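Side-chain contacts in aminotransferase, classes I and II (Silicibacter pomeroyi DSS-3, PDB 3H14), which probably transfers amino groups between L-aspartate and 2-oxoglutarate with the help of pyridoxal 5'-phosphate: residues A283-D286 and V287-A290; A362-T365 and A366-E369. All coordinates share one frame; numbering follows the deposited sequence.

Contact 1 of 2, residues A283-D286 and V287-A290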
# COMPACT_ATOMS: atom_id res chain seq x y z
N ALA A 283 -18.52 -6.44 -3.53
CA ALA A 283 -18.70 -7.74 -2.87
C ALA A 283 -17.42 -8.13 -2.14
O ALA A 283 -17.45 -8.61 -0.99
CB ALA A 283 -19.06 -8.79 -3.87
N ASN A 284 -16.29 -7.94 -2.83
CA ASN A 284 -14.98 -8.10 -2.21
C ASN A 284 -14.90 -7.21 -1.00
O ASN A 284 -14.44 -7.64 0.03
CB ASN A 284 -13.85 -7.69 -3.15
CG ASN A 284 -13.76 -8.54 -4.42
OD1 ASN A 284 -14.30 -9.64 -4.50
ND2 ASN A 284 -13.06 -8.01 -5.41
N LEU A 285 -15.31 -5.96 -1.11
CA LEU A 285 -15.27 -5.07 0.06
C LEU A 285 -16.18 -5.51 1.22
O LEU A 285 -15.84 -5.34 2.39
CB LEU A 285 -15.57 -3.65 -0.34
CG LEU A 285 -15.43 -2.61 0.78
CD1 LEU A 285 -14.02 -2.59 1.35
CD2 LEU A 285 -15.81 -1.23 0.25
N ASP A 286 -17.35 -6.07 0.89
CA ASP A 286 -18.23 -6.66 1.93
C ASP A 286 -17.50 -7.75 2.70
O ASP A 286 -17.64 -7.86 3.92
CB ASP A 286 -19.53 -7.25 1.34
CG ASP A 286 -20.45 -6.19 0.73
OD1 ASP A 286 -20.38 -5.00 1.12
OD2 ASP A 286 -21.24 -6.55 -0.18
N VAL A 287 -16.70 -8.54 2.00
CA VAL A 287 -15.88 -9.53 2.64
C VAL A 287 -14.85 -8.88 3.58
O VAL A 287 -14.71 -9.29 4.72
CB VAL A 287 -15.18 -10.43 1.61
CG1 VAL A 287 -14.21 -11.32 2.29
CG2 VAL A 287 -16.25 -11.28 0.84
N TYR A 288 -14.17 -7.85 3.12
CA TYR A 288 -13.22 -7.15 4.00
C TYR A 288 -13.95 -6.57 5.23
O TYR A 288 -13.41 -6.63 6.32
CB TYR A 288 -12.50 -6.02 3.28
CG TYR A 288 -11.71 -6.37 2.03
CD1 TYR A 288 -11.03 -7.55 1.92
CD2 TYR A 288 -11.62 -5.47 0.99
CE1 TYR A 288 -10.31 -7.84 0.76
CE2 TYR A 288 -10.91 -5.75 -0.15
CZ TYR A 288 -10.26 -6.91 -0.26
OH TYR A 288 -9.57 -7.21 -1.41
N LYS A 289 -15.15 -6.01 5.03
CA LYS A 289 -15.91 -5.43 6.13
C LYS A 289 -16.21 -6.48 7.18
O LYS A 289 -16.07 -6.24 8.38
CB LYS A 289 -17.18 -4.75 5.62
CG LYS A 289 -16.88 -3.44 4.95
CD LYS A 289 -17.95 -2.98 4.01
CE LYS A 289 -17.79 -1.50 3.69
NZ LYS A 289 -18.80 -1.10 2.69
N ALA A 290 -16.60 -7.68 6.73
CA ALA A 290 -16.91 -8.79 7.63
C ALA A 290 -15.66 -9.29 8.36
O ALA A 290 -15.71 -9.57 9.57
CB ALA A 290 -17.57 -9.96 6.82
O HOH W 1 -19.10 -2.66 0.46
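Val-287 gives its N-H to Ala-283 O within the long alpha helix 278-302, where each carbonyl of 283-286 receives the amide four residues on. Its CG2, anti to the carbonyl carbon and beside the backbone N, lies back along the preceding turn, 3.5 Å from Ala-283 O. A beta-branched residue suits this place because its second methyl, CG1, remains available to meet Thr-365 of helix 365-381. Tyr-288 comes next, on the buried flank. Its N-H binds Asn-284 O in the carbonyl plane, and the ring is swung so that the same oxygen lies 3.6 Å above one face, offset toward the rim. The methyl CD1 of Leu-285 meets the ring differently, at the edge and in plane, 3.8 Å from CD2 of Tyr-288; the two side chains cross at about a right angle. Outside the two turns, Phe-314 meets this ring with planes at about 60°, and Pro-41 and Tyr-208 also touch the tyrosine, so a large aromatic group suits the site. In Lys-289, CG stands beside the backbone N (chi1 -75°) and packs against Leu-285 O. The chain beyond is extended, which carries its methylenes along Leu-285, CE coming 3.9 Å from the leucine CG, and brings NZ alongside Leu-285 CD2, on the side of the helix where Asp-286 lies. NZ stays 4.5 Å from Asp-286 OD1, beyond a salt bridge. A water stands between the two charged groups instead: it accepts from Lys-289 NZ at 2.7 Å and lies within hydrogen-bonding distance of Asp-286 OD1. Ala-290, whose small methyl packs against Thr-365 of helix 365-381, closes the run: its N-H goes to Asp-286 O, and its CB lies 3.6 Å from that same oxygen.

Contact 2 of 2, residues A362-T365 and A366-E369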
# COMPACT_ATOMS: atom_id res chain seq x y z
N ALA A 362 -7.03 -10.03 3.99
CA ALA A 362 -7.46 -9.94 2.60
C ALA A 362 -8.03 -11.27 2.06
O ALA A 362 -8.59 -11.28 0.97
CB ALA A 362 -6.29 -9.49 1.73
N ARG A 363 -7.98 -12.34 2.84
CA ARG A 363 -8.55 -13.64 2.43
C ARG A 363 -10.05 -13.82 2.72
O ARG A 363 -10.70 -12.94 3.30
CB ARG A 363 -7.73 -14.75 3.08
CG ARG A 363 -6.25 -14.84 2.61
CD ARG A 363 -6.15 -15.41 1.23
NE ARG A 363 -4.82 -15.38 0.63
CZ ARG A 363 -4.13 -16.46 0.25
NH1 ARG A 363 -4.63 -17.68 0.41
NH2 ARG A 363 -2.93 -16.32 -0.30
N ALA A 364 -10.62 -14.96 2.30
CA ALA A 364 -12.03 -15.27 2.52
C ALA A 364 -12.38 -15.24 4.00
O ALA A 364 -11.53 -15.52 4.84
CB ALA A 364 -12.37 -16.68 1.95
N THR A 365 -13.63 -14.95 4.33
CA THR A 365 -14.03 -14.85 5.73
C THR A 365 -13.82 -16.16 6.48
O THR A 365 -13.38 -16.17 7.63
CB THR A 365 -15.48 -14.35 5.83
OG1 THR A 365 -15.54 -13.06 5.20
CG2 THR A 365 -15.96 -14.28 7.27
N ALA A 366 -14.08 -17.29 5.81
CA ALA A 366 -13.82 -18.61 6.44
C ALA A 366 -12.34 -18.82 6.81
O ALA A 366 -12.01 -19.43 7.85
CB ALA A 366 -14.28 -19.73 5.49
N ASP A 367 -11.44 -18.32 5.97
CA ASP A 367 -9.99 -18.36 6.27
C ASP A 367 -9.66 -17.50 7.53
O ASP A 367 -8.85 -17.87 8.33
CB ASP A 367 -9.17 -17.80 5.10
CG ASP A 367 -9.06 -18.76 3.95
OD1 ASP A 367 -10.01 -19.55 3.76
OD2 ASP A 367 -8.04 -18.71 3.23
N ILE A 368 -10.25 -16.31 7.61
CA ILE A 368 -10.03 -15.40 8.75
C ILE A 368 -10.60 -16.04 10.03
O ILE A 368 -9.92 -16.11 11.05
CB ILE A 368 -10.64 -14.00 8.49
CG1 ILE A 368 -9.91 -13.28 7.34
CG2 ILE A 368 -10.66 -13.14 9.74
CD1 ILE A 368 -8.44 -13.64 7.15
N GLU A 369 -11.83 -16.56 9.95
CA GLU A 369 -12.40 -17.29 11.08
C GLU A 369 -11.46 -18.39 11.52
O GLU A 369 -11.15 -18.50 12.69
CB GLU A 369 -13.77 -17.86 10.72
CG GLU A 369 -14.86 -16.81 10.61
CD GLU A 369 -16.25 -17.35 10.20
OE1 GLU A 369 -16.33 -18.40 9.50
OE2 GLU A 369 -17.27 -16.68 10.55
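Arg-363 lays its CB against CB of Asp-367, 3.9 Å apart, where the chain leaves strand 356-360 and turns into helix 365-381. Ala-364 holds the N-cap position of that helix with a plain methyl side chain, and its carbonyl starts the helical bonding: Ala-364 O receives the N-H of Ile-368 at 3.2 Å, nearly along the C=O axis. CB of Asp-367 also packs on this oxygen, at 3.3 Å. An acidic residue in the first turn suits the helix start, since its negative charge would probably interact favourably with the dipole there. The arginine is bent at chi2 (-74°), and its guanidinium leads away from the helix, NH1 staying 4.5 Å from Asp-367 OD2, too far for a salt bridge; Arg-32 forms a long, weak ion pair with OD1 of the aspartate. Ile-368 faces inward, toward Met-36 and Asn-291, and its CG1 comes 3.7 Å from Ala-364 O, apolar bulk being apt for this buried side. Thr-365 uses its two branches separately. OG1 is hydrogen-bonded to Asn-291 OD1 on helix 278-302, whose ND2 also holds Arg-363 O. CG2 instead runs beside Glu-369, whose carboxylate carbon CD is 4.3 Å from it. In the backbone, Glu-369 N donates to Thr-365 O at 2.8 Å, almost straight, with an N-H...O angle of 178°.

In the fold
Both contacts are local, between neighbouring turns, yet they sit in different settings. Contact 1 lies wholly within helix 278-302 and is partly buried, so aromatic and aliphatic packing on its inner side accompanies a water-bridged charged pair on its outer side. Contact 2 lies at the surface, where a loop becomes helix 365-381; there one buried isoleucine stands beside charged groups too far apart for a salt bridge, and the backbone bonds are those that open a helix. The two touch, their centres about 10 Å apart: Val-287 CG1 packs 3.6 Å from Thr-365 OG1, and Tyr-288 CE1 lies 3.8 Å from Ala-362 O. Helix 278-302 thus packs against the start of helix 365-381.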